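Local coordinates for DUF4348 domain-containing protein (Bacteroides fragilis, PDB 3SBU) that is of unknown function, though its NTF2-like, cystatin-like fold is one that in relatives often encloses a ligand-binding or catalytic pocket, at residues Y91-D96 and S212-G217; V177-D182 and I189-L194; F61-Y66 and E139-R144. One frame throughout, in Å; residues are numbered along the deposited sequence.

Interaction 1: residues Y91-D96 and S212-G217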
loop_
_atom_site.group_PDB
_atom_site.type_symbol
_atom_site.label_atom_id
_atom_site.label_comp_id
_atom_site.label_asym_id
_atom_site.label_seq_id
_atom_site.Cartn_x
_atom_site.Cartn_y
_atom_site.Cartn_z
ATOM N N TYR A 91 -4.197 -15.333 -6.825
ATOM C CA TYR A 91 -4.868 -16.535 -6.348
ATOM C C TYR A 91 -4.738 -16.601 -4.839
ATOM O O TYR A 91 -3.999 -15.802 -4.239
ATOM C CB TYR A 91 -4.358 -17.811 -7.038
ATOM C CG TYR A 91 -2.944 -18.205 -6.683
ATOM C CD1 TYR A 91 -1.857 -17.648 -7.352
ATOM C CD2 TYR A 91 -2.691 -19.184 -5.721
ATOM C CE1 TYR A 91 -0.549 -18.033 -7.055
ATOM C CE2 TYR A 91 -1.386 -19.571 -5.405
ATOM C CZ TYR A 91 -0.319 -18.993 -6.074
ATOM O OH TYR A 91 0.961 -19.388 -5.765
ATOM N N THR A 92 -5.489 -17.515 -4.216
ATOM C CA THR A 92 -5.507 -17.621 -2.770
ATOM C C THR A 92 -5.034 -18.987 -2.324
ATOM O O THR A 92 -5.132 -19.963 -3.071
ATOM C CB THR A 92 -6.925 -17.306 -2.191
ATOM O OG1 THR A 92 -7.879 -18.250 -2.676
ATOM C CG2 THR A 92 -7.431 -15.920 -2.545
ATOM N N LEU A 93 -4.506 -19.036 -1.093
ATOM C CA LEU A 93 -4.063 -20.221 -0.361
ATOM C C LEU A 93 -4.589 -20.095 1.052
ATOM O O LEU A 93 -4.686 -18.983 1.554
ATOM C CB LEU A 93 -2.528 -20.389 -0.342
ATOM C CG LEU A 93 -1.773 -20.553 -1.664
ATOM C CD1 LEU A 93 -0.256 -20.588 -1.404
ATOM C CD2 LEU A 93 -2.194 -21.822 -2.391
ATOM N N LEU A 94 -4.953 -21.219 1.686
ATOM C CA LEU A 94 -5.484 -21.212 3.038
ATOM C C LEU A 94 -4.697 -22.109 3.941
ATOM O O LEU A 94 -4.333 -23.223 3.558
ATOM C CB LEU A 94 -6.959 -21.652 3.056
ATOM C CG LEU A 94 -7.958 -20.535 2.794
ATOM C CD1 LEU A 94 -9.256 -21.107 2.269
ATOM C CD2 LEU A 94 -8.201 -19.715 4.064
ATOM N N PHE A 95 -4.475 -21.642 5.167
ATOM C CA PHE A 95 -3.742 -22.361 6.210
ATOM C C PHE A 95 -4.468 -22.169 7.540
ATOM O O PHE A 95 -5.233 -21.228 7.675
ATOM C CB PHE A 95 -2.270 -21.800 6.314
ATOM C CG PHE A 95 -1.502 -21.785 5.015
ATOM C CD1 PHE A 95 -1.587 -20.692 4.145
ATOM C CD2 PHE A 95 -0.727 -22.872 4.642
ATOM C CE1 PHE A 95 -0.913 -20.693 2.912
ATOM C CE2 PHE A 95 -0.056 -22.884 3.406
ATOM C CZ PHE A 95 -0.155 -21.791 2.547
ATOM N N ASP A 96 -4.161 -23.006 8.524
ATOM C CA ASP A 96 -4.659 -22.922 9.898
ATOM C C ASP A 96 -3.583 -22.396 10.832
ATOM O O ASP A 96 -3.893 -21.950 11.941
ATOM C CB ASP A 96 -5.034 -24.336 10.411
ATOM C CG ASP A 96 -6.243 -24.952 9.770
ATOM O OD1 ASP A 96 -6.856 -24.292 8.894
ATOM O OD2 ASP A 96 -6.581 -26.090 10.132
ATOM N N SER A 212 -9.589 -19.971 -4.082
ATOM C CA SER A 212 -8.812 -21.118 -4.508
ATOM C C SER A 212 -8.004 -21.610 -3.319
ATOM O O SER A 212 -7.892 -20.916 -2.303
ATOM C CB SER A 212 -7.898 -20.772 -5.673
ATOM O OG SER A 212 -6.890 -19.840 -5.313
ATOM N N ASN A 213 -7.452 -22.807 -3.445
ATOM C CA ASN A 213 -6.560 -23.355 -2.457
ATOM C C ASN A 213 -5.756 -24.405 -3.139
ATOM O O ASN A 213 -6.200 -25.001 -4.122
ATOM C CB ASN A 213 -7.279 -23.888 -1.202
ATOM C CG ASN A 213 -6.350 -24.104 -0.035
ATOM O OD1 ASN A 213 -5.239 -23.539 0.047
ATOM N ND2 ASN A 213 -6.814 -24.872 0.932
ATOM N N ILE A 214 -4.521 -24.559 -2.691
ATOM C CA ILE A 214 -3.637 -25.598 -3.164
ATOM C C ILE A 214 -3.242 -26.380 -1.933
ATOM O O ILE A 214 -2.804 -25.781 -0.960
ATOM C CB ILE A 214 -2.438 -25.090 -3.987
ATOM C CG1 ILE A 214 -2.900 -24.256 -5.198
ATOM C CG2 ILE A 214 -1.552 -26.261 -4.392
ATOM C CD1 ILE A 214 -1.759 -23.546 -5.980
ATOM N N ASN A 215 -3.465 -27.697 -1.942
ATOM C CA ASN A 215 -3.132 -28.501 -0.788
ATOM C C ASN A 215 -1.726 -29.020 -0.920
ATOM O O ASN A 215 -1.472 -29.982 -1.641
ATOM C CB ASN A 215 -4.161 -29.637 -0.547
ATOM C CG ASN A 215 -3.776 -30.504 0.622
ATOM O OD1 ASN A 215 -3.234 -30.041 1.592
ATOM N ND2 ASN A 215 -3.967 -31.795 0.538
ATOM N N TYR A 216 -0.801 -28.405 -0.188
ATOM C CA TYR A 216 0.577 -28.849 -0.136
ATOM C C TYR A 216 0.784 -29.785 1.080
ATOM O O TYR A 216 1.928 -30.104 1.412
ATOM C CB TYR A 216 1.521 -27.632 -0.040
ATOM C CG TYR A 216 1.425 -26.644 -1.185
ATOM C CD1 TYR A 216 2.145 -26.840 -2.359
ATOM C CD2 TYR A 216 0.737 -25.440 -1.037
ATOM C CE1 TYR A 216 2.127 -25.893 -3.386
ATOM C CE2 TYR A 216 0.700 -24.492 -2.061
ATOM C CZ TYR A 216 1.399 -24.721 -3.228
ATOM O OH TYR A 216 1.359 -23.769 -4.213
ATOM N N GLY A 217 -0.315 -30.168 1.746
ATOM C CA GLY A 217 -0.286 -30.958 2.976
ATOM C C GLY A 217 -0.553 -30.147 4.250
ATOM O O GLY A 217 -0.468 -30.690 5.348
HETATM O O HOH W 1 1.950 -21.357 -4.394
HETATM O O HOH W 2 -6.141 -25.520 3.699
#

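Interaction 2: residues V177-D182 and I189-L194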
loop_
_atom_site.group_PDB
_atom_site.type_symbol
_atom_site.label_atom_id
_atom_site.label_comp_id
_atom_site.label_asym_id
_atom_site.label_seq_id
_atom_site.Cartn_x
_atom_site.Cartn_y
_atom_site.Cartn_z
ATOM N N VAL A 177 -3.080 -5.293 13.391
ATOM C CA VAL A 177 -1.628 -5.435 13.303
ATOM C C VAL A 177 -1.245 -5.466 11.809
ATOM O O VAL A 177 -1.898 -6.139 11.005
ATOM C CB VAL A 177 -1.106 -6.662 14.101
ATOM C CG1 VAL A 177 0.377 -6.909 13.836
ATOM C CG2 VAL A 177 -1.339 -6.470 15.587
ATOM N N PHE A 178 -0.250 -4.655 11.439
ATOM C CA PHE A 178 0.200 -4.534 10.064
ATOM C C PHE A 178 1.682 -4.748 9.997
ATOM O O PHE A 178 2.464 -4.069 10.669
ATOM C CB PHE A 178 -0.194 -3.173 9.463
ATOM C CG PHE A 178 0.092 -2.952 8.007
ATOM C CD1 PHE A 178 -0.265 -3.896 7.064
ATOM C CD2 PHE A 178 0.640 -1.755 7.570
ATOM C CE1 PHE A 178 -0.030 -3.662 5.721
ATOM C CE2 PHE A 178 0.834 -1.507 6.227
ATOM C CZ PHE A 178 0.503 -2.458 5.313
ATOM N N VAL A 179 2.071 -5.700 9.190
ATOM C CA VAL A 179 3.484 -5.960 9.008
ATOM C C VAL A 179 3.823 -5.571 7.578
ATOM O O VAL A 179 3.139 -5.984 6.625
ATOM C CB VAL A 179 3.876 -7.412 9.355
ATOM C CG1 VAL A 179 5.372 -7.630 9.170
ATOM C CG2 VAL A 179 3.448 -7.779 10.777
ATOM N N THR A 180 4.840 -4.739 7.421
ATOM C CA THR A 180 5.216 -4.349 6.075
ATOM C C THR A 180 6.737 -4.105 5.997
ATOM O O THR A 180 7.463 -4.458 6.923
ATOM C CB THR A 180 4.362 -3.141 5.597
ATOM O OG1 THR A 180 4.558 -2.996 4.196
ATOM C CG2 THR A 180 4.694 -1.844 6.319
ATOM N N THR A 181 7.195 -3.480 4.894
ATOM C CA THR A 181 8.575 -3.109 4.645
ATOM C C THR A 181 8.815 -1.705 5.182
ATOM O O THR A 181 7.973 -0.825 5.017
ATOM C CB THR A 181 8.839 -3.175 3.114
ATOM O OG1 THR A 181 8.605 -4.496 2.639
ATOM C CG2 THR A 181 10.241 -2.812 2.748
ATOM N N ASP A 182 9.977 -1.476 5.783
ATOM C CA ASP A 182 10.376 -0.154 6.229
ATOM C C ASP A 182 10.634 0.736 4.972
ATOM O O ASP A 182 11.447 0.338 4.124
ATOM C CB ASP A 182 11.630 -0.292 7.096
ATOM C CG ASP A 182 12.109 0.934 7.820
ATOM O OD1 ASP A 182 11.931 2.055 7.283
ATOM O OD2 ASP A 182 12.758 0.776 8.870
ATOM N N ILE A 189 12.012 -5.112 8.281
ATOM C CA ILE A 189 10.637 -5.330 8.644
ATOM C C ILE A 189 10.103 -4.115 9.406
ATOM O O ILE A 189 10.825 -3.494 10.186
ATOM C CB ILE A 189 10.507 -6.647 9.473
ATOM C CG1 ILE A 189 9.075 -7.123 9.557
ATOM C CG2 ILE A 189 11.167 -6.558 10.865
ATOM C CD1 ILE A 189 8.941 -8.619 9.300
ATOM N N LEU A 190 8.827 -3.805 9.200
ATOM C CA LEU A 190 8.183 -2.728 9.936
ATOM C C LEU A 190 6.868 -3.238 10.514
ATOM O O LEU A 190 5.962 -3.631 9.772
ATOM C CB LEU A 190 7.970 -1.492 9.053
ATOM C CG LEU A 190 7.072 -0.365 9.640
ATOM C CD1 LEU A 190 7.824 0.458 10.669
ATOM C CD2 LEU A 190 6.642 0.562 8.565
ATOM N N GLU A 191 6.781 -3.276 11.832
ATOM C CA GLU A 191 5.523 -3.661 12.448
ATOM C C GLU A 191 4.808 -2.424 12.928
ATOM O O GLU A 191 5.364 -1.619 13.675
ATOM C CB GLU A 191 5.689 -4.660 13.588
ATOM C CG GLU A 191 4.307 -5.078 14.093
ATOM C CD GLU A 191 4.248 -6.213 15.098
ATOM O OE1 GLU A 191 5.150 -7.082 15.080
ATOM O OE2 GLU A 191 3.266 -6.254 15.875
ATOM N N THR A 192 3.585 -2.262 12.480
ATOM C CA THR A 192 2.802 -1.077 12.816
ATOM C C THR A 192 1.349 -1.514 13.018
ATOM O O THR A 192 1.081 -2.716 13.097
ATOM C CB THR A 192 3.001 0.008 11.705
ATOM O OG1 THR A 192 2.388 1.210 12.116
ATOM C CG2 THR A 192 2.396 -0.393 10.365
ATOM N N THR A 193 0.419 -0.552 13.090
ATOM C CA THR A 193 -1.013 -0.828 13.224
ATOM C C THR A 193 -1.776 -0.010 12.211
ATOM O O THR A 193 -1.262 0.999 11.753
ATOM C CB THR A 193 -1.513 -0.565 14.657
ATOM O OG1 THR A 193 -1.304 0.802 14.974
ATOM C CG2 THR A 193 -0.861 -1.467 15.703
ATOM N N LEU A 194 -2.976 -0.469 11.821
ATOM C CA LEU A 194 -3.914 0.248 10.941
ATOM C C LEU A 194 -5.227 0.471 11.664
ATOM O O LEU A 194 -5.712 -0.464 12.303
ATOM C CB LEU A 194 -4.244 -0.514 9.633
ATOM C CG LEU A 194 -3.133 -0.890 8.668
ATOM C CD1 LEU A 194 -3.663 -1.818 7.613
ATOM C CD2 LEU A 194 -2.523 0.334 7.979
#

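Interaction 3: residues F61-Y66 and E139-R144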
loop_
_atom_site.group_PDB
_atom_site.type_symbol
_atom_site.label_atom_id
_atom_site.label_comp_id
_atom_site.label_asym_id
_atom_site.label_seq_id
_atom_site.Cartn_x
_atom_site.Cartn_y
_atom_site.Cartn_z
ATOM N N PHE A 61 -7.370 -40.373 -18.778
ATOM C CA PHE A 61 -8.663 -40.633 -19.410
ATOM C C PHE A 61 -8.974 -42.134 -19.464
ATOM O O PHE A 61 -8.071 -42.905 -19.805
ATOM C CB PHE A 61 -8.731 -40.030 -20.826
ATOM C CG PHE A 61 -8.789 -38.520 -20.865
ATOM C CD1 PHE A 61 -9.893 -37.836 -20.369
ATOM C CD2 PHE A 61 -7.748 -37.782 -21.419
ATOM C CE1 PHE A 61 -9.953 -36.442 -20.417
ATOM C CE2 PHE A 61 -7.805 -36.387 -21.462
ATOM C CZ PHE A 61 -8.914 -35.726 -20.970
ATOM N N PRO A 62 -10.235 -42.577 -19.187
ATOM C CA PRO A 62 -11.392 -41.778 -18.714
ATOM C C PRO A 62 -11.095 -41.223 -17.318
ATOM O O PRO A 62 -10.532 -41.941 -16.480
ATOM C CB PRO A 62 -12.551 -42.783 -18.736
ATOM C CG PRO A 62 -11.897 -44.127 -18.563
ATOM C CD PRO A 62 -10.558 -44.018 -19.250
ATOM N N LEU A 63 -11.385 -39.926 -17.102
ATOM C CA LEU A 63 -11.089 -39.253 -15.834
ATOM C C LEU A 63 -12.168 -39.510 -14.790
ATOM O O LEU A 63 -13.315 -39.093 -14.980
ATOM C CB LEU A 63 -10.895 -37.736 -16.038
ATOM C CG LEU A 63 -10.489 -36.896 -14.801
ATOM C CD1 LEU A 63 -8.983 -37.014 -14.497
ATOM C CD2 LEU A 63 -10.847 -35.447 -14.999
ATOM N N PRO A 64 -11.830 -40.191 -13.677
ATOM C CA PRO A 64 -12.828 -40.369 -12.604
ATOM C C PRO A 64 -13.276 -39.008 -12.055
ATOM O O PRO A 64 -12.433 -38.195 -11.685
ATOM C CB PRO A 64 -12.079 -41.184 -11.538
ATOM C CG PRO A 64 -10.858 -41.705 -12.211
ATOM C CD PRO A 64 -10.519 -40.744 -13.294
ATOM N N TYR A 65 -14.588 -38.725 -12.126
ATOM C CA TYR A 65 -15.240 -37.501 -11.655
ATOM C C TYR A 65 -16.275 -37.888 -10.583
ATOM O O TYR A 65 -17.205 -38.643 -10.880
ATOM C CB TYR A 65 -15.910 -36.776 -12.850
ATOM C CG TYR A 65 -16.157 -35.294 -12.647
ATOM C CD1 TYR A 65 -17.281 -34.841 -11.959
ATOM C CD2 TYR A 65 -15.300 -34.342 -13.195
ATOM C CE1 TYR A 65 -17.521 -33.476 -11.784
ATOM C CE2 TYR A 65 -15.541 -32.976 -13.044
ATOM C CZ TYR A 65 -16.639 -32.546 -12.315
ATOM O OH TYR A 65 -16.863 -31.195 -12.149
ATOM N N TYR A 66 -16.127 -37.401 -9.356
ATOM C CA TYR A 66 -17.077 -37.808 -8.331
ATOM C C TYR A 66 -17.955 -36.636 -7.904
ATOM O O TYR A 66 -17.445 -35.598 -7.491
ATOM C CB TYR A 66 -16.341 -38.432 -7.130
ATOM C CG TYR A 66 -15.461 -39.605 -7.502
ATOM C CD1 TYR A 66 -15.976 -40.897 -7.563
ATOM C CD2 TYR A 66 -14.110 -39.422 -7.796
ATOM C CE1 TYR A 66 -15.167 -41.980 -7.921
ATOM C CE2 TYR A 66 -13.293 -40.493 -8.148
ATOM C CZ TYR A 66 -13.822 -41.771 -8.206
ATOM O OH TYR A 66 -13.009 -42.816 -8.560
ATOM N N GLU A 139 -5.547 -36.861 -11.910
ATOM C CA GLU A 139 -6.031 -38.214 -11.637
ATOM C C GLU A 139 -7.528 -38.290 -11.408
ATOM O O GLU A 139 -8.118 -39.310 -11.750
ATOM C CB GLU A 139 -5.310 -38.792 -10.403
ATOM C CG GLU A 139 -3.814 -38.992 -10.589
ATOM C CD GLU A 139 -3.366 -40.087 -11.538
ATOM O OE1 GLU A 139 -4.072 -41.114 -11.660
ATOM O OE2 GLU A 139 -2.280 -39.930 -12.141
ATOM N N ALA A 140 -8.133 -37.260 -10.783
ATOM C CA ALA A 140 -9.560 -37.225 -10.448
ATOM C C ALA A 140 -10.022 -35.820 -10.094
ATOM O O ALA A 140 -9.211 -34.959 -9.740
ATOM C CB ALA A 140 -9.850 -38.159 -9.265
ATOM N N ILE A 141 -11.323 -35.604 -10.167
ATOM C CA ILE A 141 -11.972 -34.366 -9.751
ATOM C C ILE A 141 -13.119 -34.783 -8.867
ATOM O O ILE A 141 -13.832 -35.708 -9.230
ATOM C CB ILE A 141 -12.439 -33.446 -10.932
ATOM C CG1 ILE A 141 -11.238 -32.928 -11.759
ATOM C CG2 ILE A 141 -13.286 -32.253 -10.410
ATOM C CD1 ILE A 141 -11.618 -32.262 -13.086
ATOM N N ASN A 142 -13.300 -34.153 -7.710
ATOM C CA ASN A 142 -14.494 -34.482 -6.919
ATOM C C ASN A 142 -15.163 -33.197 -6.438
ATOM O O ASN A 142 -14.545 -32.140 -6.455
ATOM C CB ASN A 142 -14.207 -35.470 -5.763
ATOM C CG ASN A 142 -13.430 -34.952 -4.567
ATOM O OD1 ASN A 142 -13.237 -33.756 -4.352
ATOM N ND2 ASN A 142 -12.982 -35.864 -3.734
ATOM N N LEU A 143 -16.432 -33.288 -6.072
ATOM C CA LEU A 143 -17.219 -32.191 -5.511
ATOM C C LEU A 143 -17.786 -32.644 -4.216
ATOM O O LEU A 143 -18.412 -33.703 -4.137
ATOM C CB LEU A 143 -18.348 -31.693 -6.424
ATOM C CG LEU A 143 -17.926 -30.678 -7.443
ATOM C CD1 LEU A 143 -17.579 -31.364 -8.749
ATOM C CD2 LEU A 143 -19.005 -29.678 -7.673
ATOM N N ARG A 144 -17.540 -31.853 -3.190
ATOM C CA ARG A 144 -17.980 -32.163 -1.845
ATOM C C ARG A 144 -18.546 -30.924 -1.177
ATOM O O ARG A 144 -18.118 -29.799 -1.460
ATOM C CB ARG A 144 -16.781 -32.712 -1.037
ATOM C CG ARG A 144 -16.486 -34.193 -1.293
ATOM C CD ARG A 144 -15.174 -34.532 -0.626
ATOM N NE ARG A 144 -14.705 -35.879 -0.950
ATOM C CZ ARG A 144 -13.534 -36.372 -0.562
ATOM N NH1 ARG A 144 -12.701 -35.631 0.155
ATOM N NH2 ARG A 144 -13.183 -37.605 -0.899
#

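Interaction 1: residues Y91-D96 and S212-G217
The edge of the Tyr216 ring meets Leu93, whose CD2 lies 4.0 Å from Tyr216 CE2, while CG2 of Ile214 rests on one face, offset toward the rim. The Tyr91 ring receives Leu93 CD2 and Ser212 OG at its edge, and Ile214 CD1 approaches obliquely; Phe85 stacks on this ring. One water joins the two phenols, 2.6 Å from Tyr91 OH and donating to Tyr216 OH, which is also bound by Asp42. Between the rings, Leu93 CD2 packs 3.6 Å from Ile214 CB. This buried contact joins two sheets: strand 212-215 is the outermost strand of a mixed sheet, next to strand 111-116, whereas strand 93-95 pairs with strand 226-230. The short axes diverge by 62°, and side chains, not a backbone pairing, bridge them. Thr92 and Ser212 form a reciprocal hydroxyl-to-carbonyl pair: Thr92 OG1 donates to Ser212 O at 2.7 Å, and Ser212 OG donates to Thr92 O at 2.9 Å. A chi1 of -164° turns the Asn213 amide away from its own N and toward Leu94, where OD1 accepts from Leu94 N at 2.9 Å, the donor standing well above the amide plane. A second water accepts from Asn213 ND2 and donates to Leu94 O at 2.9 Å; ND2 also binds Glu115.

Interaction 2: residues V177-D182 and I189-L194
Phe178 turns one ring face to the branched end of Leu194, whose CD1 makes a CH-pi contact 4.2 Å from the ring centroid and 20° off the ring normal. The opposite face carries Thr180 CB from its own strand, and at the edge Thr192 CG2 reaches to 3.6 Å from Phe178 CD2. Phe178 and Thr192 run side by side, a hydrogen-bonded antiparallel pair in which Thr192 N donates to Phe178 O at 2.8 Å. Thr180 and Leu190 repeat the pattern: Thr180 N reaches Leu190 O at 2.8 Å, and Thr180 CG2 touches Leu190 CD2. Val177, Val179, Glu191 and Thr193 occupy the other face as non-hydrogen-bonded pairs. There Val179 CG1 meets Ile189 CD1 at 3.7 Å, while the extended Glu191, its CG anti to the backbone N (chi1 -176°), brings OE2 to 3.6 Å from Val177 CG1. The two strands form a twisted beta hairpin that projects far from the centre of the chain. Across the subunit interface, Thr192 OG1 and Thr193 OG1 bond to backbone atoms of Asn67 and Glu69 of the second subunit. Helix 165-170 precedes the hairpin and helix 196-201 follows it; Val177 and Val179 bond through their backbones to the C-terminal part of the chain at Tyr254, Phe256 and Asp258.

Interaction 3: residues F61-Y66 and E139-R144
A parallel strand pairing within the mixed sheet sets Tyr65 beside Ile141 and Tyr66 beside Asn142. Ile141 takes part through both backbone groups: its N donates to Pro64 O at 3.2 Å, and its O accepts from Tyr66 N at 2.9 Å. Further on, Leu143 N donates to Tyr66 O at 2.9 Å. Pro64 has no N-H to offer; instead its CD abuts Glu139 O at 3.2 Å. In the sheet, strand 65-67 sits between strands 70-71 and 136-143, and the latter is bordered on its other side by strand 128-131, so the pairing is the one parallel step among antiparallel neighbours. On the face bearing Tyr65 and Ile141 the contacts between side chains are apolar. Tyr65 leans over the neighbouring strand because chi1 (-158°) sends its ring to the side away from its own N: CE2 meets Ile141 CG2 at 3.5 Å, Ile141 O lies over one ring face, and the hydroxyl end reaches Leu143 CD1, 3.5 Å from Tyr65 OH. Leu63 extends this layer, its CD2 against Ile141 CD1 at 3.8 Å and its CD1 on the Glu139 backbone. On the other face, the Tyr66 ring turns its edge to Ala140 CB and Asn142 CB, while Asn142 ND2 points elsewhere, to a glycerol probably carried over from the crystallisation liquor and, weakly, to the hydroxyl of Tyr128.

Interactions 1 and 3 both reach the mixed sheet, their centres about 20 Å apart: strand 136-143 is separated from the outermost strand 212-215 by strands 128-131 and 111-116. Their segments alternate along the chain, 61-66, 91-96, 139-144 and 212-217, tying distant parts of the sequence into one body, with interaction 1 close to its centre. Interaction 2 is a local hairpin between 139-144 and 212-217 in sequence, its centre about 24 Å from that of interaction 1 and about 43 Å from that of interaction 3. In the two-chain assembly Asp182 packs on Leu143 of the second subunit, so interaction 2 meets the partner's copy of 139-144, while this chain's own 61-66 and 139-144 are not touched by the second subunit.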